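Local coordinates for protein MlnE (Bacillus amyloliquefaciens subsp. plantarum, PDB 5D2E) that carries the N-terminal, B-type ketoreductase of a macrolactin polyketide assembly line, which binds NADP and probably reduces beta-keto groups of the growing chain, at residues 275-280 with 342-347; 302-307 with 330-335; 353-358 with 397-402; 387-392 with 429-434. All coordinates share one frame; numbering follows the deposited sequence.

Interaction 1 of 4, residues 275-280 with 342-347. With NAP (NADP nicotinamide-adenine-dinucleotide phosphate), chain B.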
# COMPACT_ATOMS: atom_id res chain seq x y z
N VAL A 275 0.21 24.15 14.40
CA VAL A 275 0.03 23.00 15.25
C VAL A 275 0.13 21.75 14.38
O VAL A 275 -0.62 21.64 13.39
CB VAL A 275 -1.34 23.04 15.90
CG1 VAL A 275 -1.48 21.95 16.90
CG2 VAL A 275 -1.60 24.40 16.55
N TYR A 276 1.10 20.87 14.72
CA TYR A 276 1.42 19.65 13.95
C TYR A 276 1.39 18.36 14.76
O TYR A 276 1.83 18.31 15.90
CB TYR A 276 2.76 19.82 13.23
CG TYR A 276 2.73 21.14 12.43
CD1 TYR A 276 2.15 21.20 11.18
CD2 TYR A 276 3.25 22.32 12.97
CE1 TYR A 276 2.11 22.39 10.49
CE2 TYR A 276 3.22 23.51 12.28
CZ TYR A 276 2.63 23.55 11.06
OH TYR A 276 2.57 24.76 10.37
N LEU A 277 0.77 17.33 14.19
CA LEU A 277 0.68 16.00 14.82
C LEU A 277 1.61 15.08 14.10
O LEU A 277 1.56 14.98 12.90
CB LEU A 277 -0.72 15.47 14.70
CG LEU A 277 -1.02 14.00 15.07
CD1 LEU A 277 -0.64 13.77 16.53
CD2 LEU A 277 -2.49 13.72 14.85
N ILE A 278 2.45 14.37 14.85
CA ILE A 278 3.27 13.34 14.30
C ILE A 278 2.92 12.08 15.00
O ILE A 278 3.21 11.90 16.21
CB ILE A 278 4.73 13.65 14.49
CG1 ILE A 278 5.03 15.05 13.98
CG2 ILE A 278 5.61 12.66 13.76
CD1 ILE A 278 6.50 15.46 14.05
N THR A 279 2.32 11.17 14.25
CA THR A 279 2.04 9.85 14.77
C THR A 279 3.31 9.02 14.69
O THR A 279 4.18 9.23 13.79
CB THR A 279 0.91 9.12 14.00
OG1 THR A 279 1.35 8.77 12.70
CG2 THR A 279 -0.38 9.92 14.00
N GLY A 280 3.49 8.11 15.65
CA GLY A 280 4.82 7.49 15.82
C GLY A 280 5.91 8.54 16.08
O GLY A 280 7.08 8.33 15.74
N ALA A 342 -10.76 11.23 19.73
CA ALA A 342 -10.43 11.89 21.00
C ALA A 342 -9.16 12.66 20.88
O ALA A 342 -9.06 13.74 21.43
CB ALA A 342 -10.30 10.86 22.12
N LEU A 343 -8.17 12.12 20.17
CA LEU A 343 -6.90 12.78 19.98
C LEU A 343 -7.04 14.15 19.23
O LEU A 343 -6.49 15.18 19.65
CB LEU A 343 -5.90 11.85 19.29
CG LEU A 343 -4.58 12.48 18.81
CD1 LEU A 343 -3.74 13.00 19.95
CD2 LEU A 343 -3.79 11.56 17.87
N ILE A 344 -7.74 14.15 18.09
CA ILE A 344 -7.93 15.37 17.30
C ILE A 344 -8.75 16.40 18.12
O ILE A 344 -8.37 17.57 18.20
CB ILE A 344 -8.59 15.10 15.94
CG1 ILE A 344 -7.76 14.10 15.08
CG2 ILE A 344 -8.89 16.39 15.22
CD1 ILE A 344 -6.30 14.34 14.93
N LYS A 345 -9.78 15.94 18.79
CA LYS A 345 -10.56 16.81 19.71
C LYS A 345 -9.71 17.49 20.78
O LYS A 345 -9.87 18.69 21.04
CB LYS A 345 -11.68 16.02 20.34
CG LYS A 345 -12.83 15.90 19.38
CD LYS A 345 -13.84 14.86 19.79
CE LYS A 345 -14.97 14.96 18.79
NZ LYS A 345 -15.82 13.75 18.79
N TYR A 346 -8.78 16.75 21.35
CA TYR A 346 -7.92 17.27 22.39
C TYR A 346 -6.97 18.28 21.83
O TYR A 346 -6.67 19.30 22.51
CB TYR A 346 -7.21 16.15 23.09
CG TYR A 346 -6.10 16.58 24.02
CD1 TYR A 346 -6.39 16.97 25.32
CD2 TYR A 346 -4.77 16.63 23.59
CE1 TYR A 346 -5.37 17.37 26.18
CE2 TYR A 346 -3.75 17.03 24.45
CZ TYR A 346 -4.07 17.40 25.74
OH TYR A 346 -3.09 17.81 26.61
N ILE A 347 -6.48 18.04 20.61
CA ILE A 347 -5.58 18.97 19.99
C ILE A 347 -6.36 20.27 19.69
O ILE A 347 -5.84 21.39 19.91
CB ILE A 347 -4.98 18.42 18.70
CG1 ILE A 347 -4.00 17.32 18.99
CG2 ILE A 347 -4.29 19.51 17.92
CD1 ILE A 347 -3.49 16.63 17.75
PA NAP B . 9.76 3.15 14.70
O1A NAP B . 10.95 3.86 15.40
O2A NAP B . 9.20 1.83 15.19
O5B NAP B . 8.58 4.22 14.85
C5B NAP B . 7.25 3.84 14.52
C4B NAP B . 6.44 4.32 15.70
O4B NAP B . 5.06 3.96 15.46
C3B NAP B . 6.80 3.65 17.06
O3B NAP B . 7.38 4.62 17.95
C2B NAP B . 5.46 3.18 17.63
O2B NAP B . 5.34 3.50 18.99
C1B NAP B . 4.43 3.91 16.72
N9A NAP B . 3.18 3.20 16.53
C8A NAP B . 2.99 1.90 16.07
N7A NAP B . 1.65 1.56 16.08
C5A NAP B . 0.98 2.66 16.49
C6A NAP B . -0.40 2.99 16.73
N6A NAP B . -1.34 2.03 16.45
N1A NAP B . -0.70 4.26 17.26
C2A NAP B . 0.28 5.15 17.50
N3A NAP B . 1.60 4.90 17.29
C4A NAP B . 2.00 3.72 16.82
O3 NAP B . 10.05 3.00 13.10
PN NAP B . 10.76 4.09 12.13
O1N NAP B . 12.04 3.52 11.56
O2N NAP B . 10.60 5.42 12.83
O5D NAP B . 9.79 4.22 10.85
C5D NAP B . 8.66 5.13 11.00
C4D NAP B . 7.71 5.07 9.80
O4D NAP B . 8.39 5.21 8.56
C3D NAP B . 7.02 3.69 9.76
O3D NAP B . 5.65 3.88 9.47
C2D NAP B . 7.75 2.92 8.67
O2D NAP B . 6.92 1.89 8.07
C1D NAP B . 8.24 4.04 7.70
N1N NAP B . 9.48 3.60 7.01
C2N NAP B . 10.69 3.55 7.67
C3N NAP B . 11.90 3.14 7.08
C7N NAP B . 13.25 3.11 7.84
O7N NAP B . 14.27 2.68 7.30
N7N NAP B . 13.39 3.57 9.10
C4N NAP B . 11.83 2.72 5.74
C5N NAP B . 10.60 2.72 5.08
C6N NAP B . 9.43 3.19 5.72
P2B NAP B . 4.36 2.69 20.04
O1X NAP B . 4.75 1.22 20.06
O2X NAP B . 4.56 3.43 21.40
O3X NAP B . 2.97 2.86 19.50
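L277 meets three side chains of helix 342-347 at once, and tracing it outward shows how a sheet residue fits a helix. Its CB leaves strand 275-279 on the side facing the helix. CG lies opposite the backbone N (chi1 170°), which carries both methyl groups out to the helix surface. CB and CG stay short of close contact with the helix, so the meeting falls to the two tips. CD2 lies 3.9 Å from L343 CD2 and 3.9 Å from I344 CD1, while CD1 lies 4.1 Å from L343 CD2 and 4.2 Å from I347 CD1. L277 and L343 reach for each other tip to tip, whereas I344 crosses L277 at about a right angle. Two residues earlier on the strand, V275 extends the seam: its CG1 comes to 3.9 Å from I347 CG2 as the two side chains slide past in opposite directions. The joint is made by hydrocarbon alone, all of it buried.

At the far end of the strand, G280 turns into the NADP pocket, its CA 3.6 Å from NAP O4B. The axes of strand and helix approach to 10.8 Å and run nearly antiparallel, at 154°. In this Rossmann-type fold, strand 275-279 is flanked by strands 300-304 and 356-359; helix 337-351 covers one face, with L391 of helix 386-394 also packing against L277.

Interaction 2 of 4, residues 302-307 with 330-335. With NAP (NADP nicotinamide-adenine-dinucleotide phosphate), chain B.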
# COMPACT_ATOMS: atom_id res chain seq x y z
N ILE A 302 2.55 17.79 18.57
CA ILE A 302 1.98 16.69 19.39
C ILE A 302 2.51 15.38 18.84
O ILE A 302 2.40 15.14 17.65
CB ILE A 302 0.49 16.68 19.32
CG1 ILE A 302 -0.06 18.00 19.83
CG2 ILE A 302 -0.08 15.48 20.09
CD1 ILE A 302 -0.20 19.07 18.77
N LEU A 303 3.27 14.65 19.66
CA LEU A 303 3.89 13.35 19.26
C LEU A 303 2.99 12.32 19.86
O LEU A 303 2.58 12.47 21.04
CB LEU A 303 5.27 13.20 19.89
CG LEU A 303 6.33 14.30 19.69
CD1 LEU A 303 7.72 13.93 20.17
CD2 LEU A 303 6.40 14.73 18.23
N THR A 304 2.60 11.31 19.06
CA THR A 304 1.70 10.27 19.51
C THR A 304 2.30 8.92 19.23
O THR A 304 2.94 8.70 18.20
CB THR A 304 0.27 10.43 18.93
OG1 THR A 304 -0.23 11.71 19.28
CG2 THR A 304 -0.62 9.49 19.55
N GLY A 305 2.19 8.05 20.22
CA GLY A 305 2.48 6.60 20.09
C GLY A 305 1.59 5.89 21.09
O GLY A 305 0.88 6.52 21.89
N ARG A 306 1.57 4.57 21.05
CA ARG A 306 0.70 3.81 21.95
C ARG A 306 1.25 3.78 23.38
O ARG A 306 0.46 3.80 24.32
CB ARG A 306 0.59 2.37 21.45
CG ARG A 306 -0.38 2.26 20.27
CD ARG A 306 -0.26 0.90 19.68
NE ARG A 306 1.13 0.68 19.32
CZ ARG A 306 1.61 -0.51 18.98
NH1 ARG A 306 0.78 -1.54 18.91
NH2 ARG A 306 2.91 -0.64 18.65
N SER A 307 2.57 3.74 23.50
CA SER A 307 3.23 3.55 24.80
C SER A 307 2.98 4.70 25.77
O SER A 307 2.92 5.88 25.37
CB SER A 307 4.72 3.45 24.63
OG SER A 307 5.02 2.36 23.82
N VAL A 330 1.31 12.52 23.63
CA VAL A 330 -0.02 12.11 23.96
C VAL A 330 -0.20 10.68 23.49
O VAL A 330 -0.25 10.44 22.26
CB VAL A 330 -1.02 13.07 23.26
CG1 VAL A 330 -2.44 12.62 23.47
CG2 VAL A 330 -0.81 14.52 23.73
N PRO A 331 -0.26 9.71 24.44
CA PRO A 331 -0.46 8.30 24.12
C PRO A 331 -1.81 8.05 23.44
O PRO A 331 -2.82 8.57 23.87
CB PRO A 331 -0.43 7.59 25.48
CG PRO A 331 0.12 8.56 26.42
CD PRO A 331 -0.10 9.93 25.89
N ALA A 332 -1.80 7.26 22.37
CA ALA A 332 -3.04 6.89 21.68
C ALA A 332 -2.73 5.78 20.70
O ALA A 332 -1.62 5.71 20.14
CB ALA A 332 -3.66 8.07 20.97
N ASP A 333 -3.68 4.89 20.54
CA ASP A 333 -3.57 3.85 19.53
C ASP A 333 -4.40 4.36 18.33
O ASP A 333 -5.61 4.31 18.33
CB ASP A 333 -4.08 2.53 20.07
CG ASP A 333 -3.99 1.43 19.06
OD1 ASP A 333 -3.83 1.76 17.86
OD2 ASP A 333 -4.16 0.25 19.46
N ILE A 334 -3.73 4.93 17.35
CA ILE A 334 -4.48 5.60 16.30
C ILE A 334 -5.19 4.65 15.34
O ILE A 334 -5.94 5.13 14.51
CB ILE A 334 -3.70 6.69 15.54
CG1 ILE A 334 -2.35 6.27 15.08
CG2 ILE A 334 -3.44 7.92 16.41
CD1 ILE A 334 -2.35 5.17 14.11
N SER A 335 -5.01 3.34 15.47
CA SER A 335 -5.85 2.33 14.77
C SER A 335 -7.24 2.18 15.36
O SER A 335 -8.08 1.44 14.83
CB SER A 335 -5.14 0.98 14.80
OG SER A 335 -5.31 0.34 16.06
PA NAP B . 9.76 3.15 14.70
O1A NAP B . 10.95 3.86 15.40
O2A NAP B . 9.20 1.83 15.19
O5B NAP B . 8.58 4.22 14.85
C5B NAP B . 7.25 3.84 14.52
C4B NAP B . 6.44 4.32 15.70
O4B NAP B . 5.06 3.96 15.46
C3B NAP B . 6.80 3.65 17.06
O3B NAP B . 7.38 4.62 17.95
C2B NAP B . 5.46 3.18 17.63
O2B NAP B . 5.34 3.50 18.99
C1B NAP B . 4.43 3.91 16.72
N9A NAP B . 3.18 3.20 16.53
C8A NAP B . 2.99 1.90 16.07
N7A NAP B . 1.65 1.56 16.08
C5A NAP B . 0.98 2.66 16.49
C6A NAP B . -0.40 2.99 16.73
N6A NAP B . -1.34 2.03 16.45
N1A NAP B . -0.70 4.26 17.26
C2A NAP B . 0.28 5.15 17.50
N3A NAP B . 1.60 4.90 17.29
C4A NAP B . 2.00 3.72 16.82
O3 NAP B . 10.05 3.00 13.10
PN NAP B . 10.76 4.09 12.13
O1N NAP B . 12.04 3.52 11.56
O2N NAP B . 10.60 5.42 12.83
O5D NAP B . 9.79 4.22 10.85
C5D NAP B . 8.66 5.13 11.00
C4D NAP B . 7.71 5.07 9.80
O4D NAP B . 8.39 5.21 8.56
C3D NAP B . 7.02 3.69 9.76
O3D NAP B . 5.65 3.88 9.47
C2D NAP B . 7.75 2.92 8.67
O2D NAP B . 6.92 1.89 8.07
C1D NAP B . 8.24 4.04 7.70
N1N NAP B . 9.48 3.60 7.01
C2N NAP B . 10.69 3.55 7.67
C3N NAP B . 11.90 3.14 7.08
C7N NAP B . 13.25 3.11 7.84
O7N NAP B . 14.27 2.68 7.30
N7N NAP B . 13.39 3.57 9.10
C4N NAP B . 11.83 2.72 5.74
C5N NAP B . 10.60 2.72 5.08
C6N NAP B . 9.43 3.19 5.72
P2B NAP B . 4.36 2.69 20.04
O1X NAP B . 4.75 1.22 20.06
O2X NAP B . 4.56 3.43 21.40
O3X NAP B . 2.97 2.86 19.50
O HOH W 1 -2.22 -1.62 18.72
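The adenosine end of the NADP site is built where R306 and D333 meet, R306 CG resting 3.7 Å from D333 CB. From there R306 bends at chi3 (-56°), which turns its guanidinium onto the cofactor. NE donates to NAP O3X at 2.9 Å along an almost straight bond (174°), with that oxygen at the edge of the guanidinium and in its plane, while NAP N7A lies over one face. R306 N grips the same O3X at 2.7 Å and NH2 reaches O1X. The third phosphate oxygen, O2X, is held by both N and OG of S307, so each terminal oxygen has at least one protein donor.

In Rossmann-fold reductases such a group follows the second strand, here 300-304, and a basic residue at this point is consistent with a preference for NADP over NAD. The loop after strand 326-329 supplies the adenine side. Backbone bonds bring it alongside: V330 N to L303 O at 2.9 Å and A332 N to G305 O at 2.8 Å. Adenine is then read at its edge, with D333 OD1 accepting from NAP N6A at 2.9 Å and I334 N donating to N1A at 3.1 Å. S335 N and OG both donate to D333 OD1 from the same face of the carboxylate, the backbone bond forming an Asx turn. A water joins D333 OD2 to R306 NH1.

Interaction 3 of 4, residues 353-358 with 397-402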
# COMPACT_ATOMS: atom_id res chain seq x y z
N GLU A 353 -6.62 24.57 16.88
CA GLU A 353 -6.72 23.88 15.57
C GLU A 353 -5.50 23.02 15.25
O GLU A 353 -4.49 23.05 15.96
CB GLU A 353 -6.86 24.91 14.43
CG GLU A 353 -5.64 25.78 14.24
CD GLU A 353 -5.93 26.86 13.22
OE1 GLU A 353 -7.12 27.26 13.11
OE2 GLU A 353 -4.97 27.30 12.54
N LEU A 354 -5.63 22.26 14.16
CA LEU A 354 -4.55 21.39 13.63
C LEU A 354 -4.23 21.84 12.23
O LEU A 354 -5.09 21.97 11.41
CB LEU A 354 -4.98 19.92 13.65
CG LEU A 354 -3.97 18.88 13.17
CD1 LEU A 354 -2.67 18.87 13.96
CD2 LEU A 354 -4.65 17.54 13.29
N ASN A 355 -2.96 22.07 11.95
CA ASN A 355 -2.54 22.52 10.63
C ASN A 355 -1.77 21.50 9.85
O ASN A 355 -1.41 21.79 8.73
CB ASN A 355 -1.61 23.72 10.76
CG ASN A 355 -2.22 24.82 11.61
OD1 ASN A 355 -1.68 25.15 12.67
ND2 ASN A 355 -3.40 25.31 11.22
N GLY A 356 -1.44 20.34 10.42
CA GLY A 356 -0.66 19.37 9.61
C GLY A 356 -0.51 18.04 10.32
O GLY A 356 -0.45 18.05 11.56
N ILE A 357 -0.44 16.94 9.54
CA ILE A 357 -0.24 15.58 10.07
C ILE A 357 0.92 14.93 9.28
O ILE A 357 0.87 14.91 8.02
CB ILE A 357 -1.48 14.72 9.96
CG1 ILE A 357 -2.58 15.33 10.76
CG2 ILE A 357 -1.21 13.25 10.39
CD1 ILE A 357 -3.87 14.57 10.70
N LEU A 358 1.88 14.34 10.02
CA LEU A 358 2.88 13.43 9.49
C LEU A 358 2.55 12.10 10.13
O LEU A 358 2.52 11.98 11.36
CB LEU A 358 4.30 13.80 9.87
CG LEU A 358 4.91 15.09 9.38
CD1 LEU A 358 6.35 15.19 9.82
CD2 LEU A 358 4.88 15.19 7.84
N GLU A 397 -12.62 18.19 9.14
CA GLU A 397 -12.94 19.63 9.20
C GLU A 397 -11.72 20.52 9.57
O GLU A 397 -11.88 21.73 9.68
CB GLU A 397 -14.06 19.91 10.21
CG GLU A 397 -15.34 19.08 10.10
CD GLU A 397 -16.04 19.24 8.76
OE1 GLU A 397 -15.84 20.28 8.09
OE2 GLU A 397 -16.78 18.31 8.35
N GLU A 398 -10.53 19.98 9.79
CA GLU A 398 -9.41 20.80 10.18
C GLU A 398 -8.72 21.43 8.98
O GLU A 398 -8.68 20.84 7.87
CB GLU A 398 -8.44 20.01 11.08
CG GLU A 398 -9.06 19.59 12.41
CD GLU A 398 -9.56 20.79 13.23
OE1 GLU A 398 -8.76 21.72 13.41
OE2 GLU A 398 -10.73 20.79 13.66
N PRO A 399 -8.21 22.66 9.17
CA PRO A 399 -7.59 23.40 8.06
C PRO A 399 -6.14 22.89 7.84
O PRO A 399 -5.15 23.60 8.14
CB PRO A 399 -7.60 24.85 8.59
CG PRO A 399 -7.34 24.65 10.10
CD PRO A 399 -8.16 23.42 10.45
N LEU A 400 -6.01 21.64 7.37
CA LEU A 400 -4.68 21.07 7.26
C LEU A 400 -3.99 21.70 6.07
O LEU A 400 -4.53 21.77 4.96
CB LEU A 400 -4.72 19.53 7.08
CG LEU A 400 -5.45 18.72 8.14
CD1 LEU A 400 -5.40 17.20 7.85
CD2 LEU A 400 -4.88 18.97 9.53
N ASP A 401 -2.77 22.08 6.27
CA ASP A 401 -1.87 22.43 5.19
C ASP A 401 -1.27 21.20 4.54
O ASP A 401 -0.85 21.26 3.38
CB ASP A 401 -0.76 23.34 5.71
CG ASP A 401 -1.30 24.74 6.10
OD1 ASP A 401 -2.06 25.27 5.30
OD2 ASP A 401 -1.04 25.27 7.21
N PHE A 402 -1.13 20.12 5.32
CA PHE A 402 -0.54 18.88 4.79
C PHE A 402 -0.97 17.66 5.58
O PHE A 402 -1.40 17.76 6.79
CB PHE A 402 1.00 18.94 4.62
CG PHE A 402 1.73 19.17 5.91
CD1 PHE A 402 1.92 18.11 6.80
CD2 PHE A 402 2.12 20.45 6.29
CE1 PHE A 402 2.56 18.28 7.99
CE2 PHE A 402 2.77 20.64 7.51
CZ PHE A 402 2.97 19.56 8.37
O HOH W 2 -3.61 25.73 8.09
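F402 sets CG between its backbone N and carbonyl carbon (chi1 61°), a torsion that swings the ring back over G356. There G356 CA sits 3.9 Å from the ring centroid and 17° off its normal, a CH-pi contact over one face, while L358 CD2 packs 3.9 Å from F402 CE1. E398 folds at chi2 (-59°), bringing OE1 to 3.3 Å from L354 N, which it accepts on its anti side.

Backbone bonds, D401 N to N355 O at 2.8 Å and I357 N to F402 O at 3.0 Å, join the starts of neighbouring parallel strands 356-359 and 402-408 in the Rossmann-type sheet. Near them L400 CD2 packs 3.8 Å from L354 CG. N355 OD1 takes the amide of V275 in the adjoining strand, and its ND2 donates to E353 OE2 at 2.9 Å, in the amide plane. A water held by P399 O and D401 OD2 bonds ND2 weakly.

L354 O, buried beside P399 CD and L400 CD2, has no polar partner in the model. The E353 carboxylate lies near those of E398 and D401 without touching them; N-H groups, a water and a long, weak D401-K271 ion pair may temper repulsion.

Interaction 4 of 4, residues 387-392 with 429-434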
# COMPACT_ATOMS: atom_id res chain seq x y z
N GLY A 387 -5.58 3.16 10.80
CA GLY A 387 -5.08 4.40 11.42
C GLY A 387 -5.10 5.59 10.49
O GLY A 387 -5.57 6.65 10.85
N THR A 388 -4.60 5.37 9.29
CA THR A 388 -4.61 6.41 8.27
C THR A 388 -6.03 6.93 8.05
O THR A 388 -6.24 8.15 7.96
CB THR A 388 -4.05 5.84 6.98
OG1 THR A 388 -2.75 5.30 7.21
CG2 THR A 388 -3.94 6.91 5.92
N VAL A 389 -6.98 6.00 7.94
CA VAL A 389 -8.37 6.38 7.63
C VAL A 389 -8.96 7.14 8.78
O VAL A 389 -9.66 8.14 8.58
CB VAL A 389 -9.23 5.15 7.20
CG1 VAL A 389 -10.70 5.50 6.99
CG2 VAL A 389 -8.65 4.55 5.87
N TRP A 390 -8.66 6.70 10.00
CA TRP A 390 -9.19 7.37 11.17
C TRP A 390 -8.65 8.76 11.35
O TRP A 390 -9.40 9.69 11.80
CB TRP A 390 -8.97 6.55 12.42
CG TRP A 390 -9.53 5.17 12.43
CD1 TRP A 390 -9.03 4.14 13.15
CD2 TRP A 390 -10.70 4.67 11.78
NE1 TRP A 390 -9.76 3.00 12.96
CE2 TRP A 390 -10.83 3.30 12.17
CE3 TRP A 390 -11.69 5.22 10.95
CZ2 TRP A 390 -11.89 2.46 11.71
CZ3 TRP A 390 -12.76 4.37 10.52
CH2 TRP A 390 -12.83 3.01 10.88
N LEU A 391 -7.38 8.96 10.97
CA LEU A 391 -6.76 10.29 11.07
C LEU A 391 -7.40 11.24 10.06
O LEU A 391 -7.72 12.36 10.37
CB LEU A 391 -5.28 10.20 10.79
CG LEU A 391 -4.39 9.61 11.87
CD1 LEU A 391 -3.05 9.12 11.37
CD2 LEU A 391 -4.18 10.72 12.92
N ASP A 392 -7.60 10.78 8.84
CA ASP A 392 -8.30 11.59 7.86
C ASP A 392 -9.73 11.91 8.33
O ASP A 392 -10.19 13.04 8.19
CB ASP A 392 -8.39 10.87 6.54
CG ASP A 392 -9.36 11.56 5.55
OD1 ASP A 392 -8.93 12.56 4.97
OD2 ASP A 392 -10.48 11.08 5.39
N ASP A 429 -0.70 4.66 -0.05
CA ASP A 429 -0.41 5.18 -1.34
C ASP A 429 -1.72 5.43 -2.17
O ASP A 429 -1.89 6.50 -2.78
CB ASP A 429 0.50 4.29 -2.15
CG ASP A 429 1.85 3.99 -1.48
OD1 ASP A 429 2.27 4.72 -0.56
OD2 ASP A 429 2.50 3.03 -1.95
N GLY A 430 -2.62 4.45 -2.16
CA GLY A 430 -3.92 4.57 -2.82
C GLY A 430 -4.90 5.51 -2.09
O GLY A 430 -5.72 6.19 -2.74
N PHE A 431 -4.74 5.65 -0.78
CA PHE A 431 -5.63 6.48 -0.01
C PHE A 431 -5.51 7.95 -0.38
O PHE A 431 -6.43 8.75 -0.14
CB PHE A 431 -5.44 6.27 1.49
CG PHE A 431 -6.49 6.94 2.35
CD1 PHE A 431 -7.80 6.44 2.38
CD2 PHE A 431 -6.20 8.09 3.07
CE1 PHE A 431 -8.79 7.08 3.16
CE2 PHE A 431 -7.16 8.68 3.89
CZ PHE A 431 -8.46 8.20 3.93
N THR A 432 -4.35 8.33 -0.95
CA THR A 432 -4.16 9.67 -1.40
C THR A 432 -5.30 10.05 -2.38
O THR A 432 -5.74 11.22 -2.41
CB THR A 432 -2.85 9.86 -2.19
OG1 THR A 432 -2.85 8.96 -3.27
CG2 THR A 432 -1.59 9.65 -1.32
N GLN A 433 -5.77 9.10 -3.18
CA GLN A 433 -6.83 9.39 -4.17
C GLN A 433 -8.17 9.61 -3.50
O GLN A 433 -9.00 10.29 -4.06
CB GLN A 433 -6.98 8.22 -5.11
CG GLN A 433 -5.79 8.06 -6.03
CD GLN A 433 -6.10 6.98 -7.09
OE1 GLN A 433 -7.18 7.00 -7.77
NE2 GLN A 433 -5.21 5.98 -7.20
N TYR A 434 -8.40 9.01 -2.33
CA TYR A 434 -9.60 9.23 -1.59
C TYR A 434 -9.64 10.66 -1.09
O TYR A 434 -10.66 11.36 -1.15
CB TYR A 434 -9.73 8.22 -0.44
CG TYR A 434 -10.94 8.39 0.46
CD1 TYR A 434 -10.90 9.24 1.59
CD2 TYR A 434 -12.13 7.72 0.19
CE1 TYR A 434 -12.00 9.37 2.43
CE2 TYR A 434 -13.25 7.88 1.01
CZ TYR A 434 -13.19 8.71 2.12
OH TYR A 434 -14.29 8.82 2.96
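Nonpolar packing comes first, and it centres on F431, whose ring lies against three residues of helix 387-392. The F431 chi1 of -171° trains the ring on the neighbouring helix. V389 CG2 touches F431 CE1 at 3.7 Å, the two side chains crossing at about a right angle. T388 CG2, on the same side of the ring plane as V389 CG2, lies 3.8 Å from F431 CD2, the side chains sliding past each other in opposite directions. One turn on from T388, D392 closes in at the ring edge: its CB lies in the ring plane, 3.7 Å from F431 CE2.

A second kind of contact sets carboxylate against aromatic rim. D392 OD2 comes within 3.7 Å of Y434 CE1, near the plane of the tyrosine ring and at its edge, and the carboxylate plane stands 82° from that ring. The edge is the electropositive part of an aromatic ring, so this approach is probably mildly favourable.

True polar bonds point elsewhere. D392 OD1 forms salt bridges with R440 and R435, holding the carboxylate beside the two rings, and T388 OG1 bonds K384 O one turn back in the chain.

The two axes run side by side, 11.2 Å apart at 25°, an almost parallel pairing. One helix follows the NADP-binding K384 and the other carries Y421, also an NADP ligand; M144 of helix 141-164 packs on V389. In many short-chain dehydrogenases the equivalent two helices form an association face, and in modular ketoreductases this face typically packs against the N-terminal structural subdomain.

All four contacts lie in the NADP-binding ketoreductase domain. Interactions 1, 2 and 3 share its parallel sheet, in which strand 275-279 sits between 300-304 and 356-359; interaction 2 is centred about 8 Å from interaction 1, and interaction 3 about 9 Å. Along the chain, interaction 2 falls between the segments of interaction 1, interaction 3 opens after both, and interactions 3 and 4 interleave. Interaction 4, centred about 16 Å from interaction 1, joins two helices packed beside the sheet, reached through L391 against L277 and T279, and through W390 NE1 bonded to S335 O. One core connects the adenosine pocket with helix 419-437, which carries Y421, and helix 386-394, which begins just after K384.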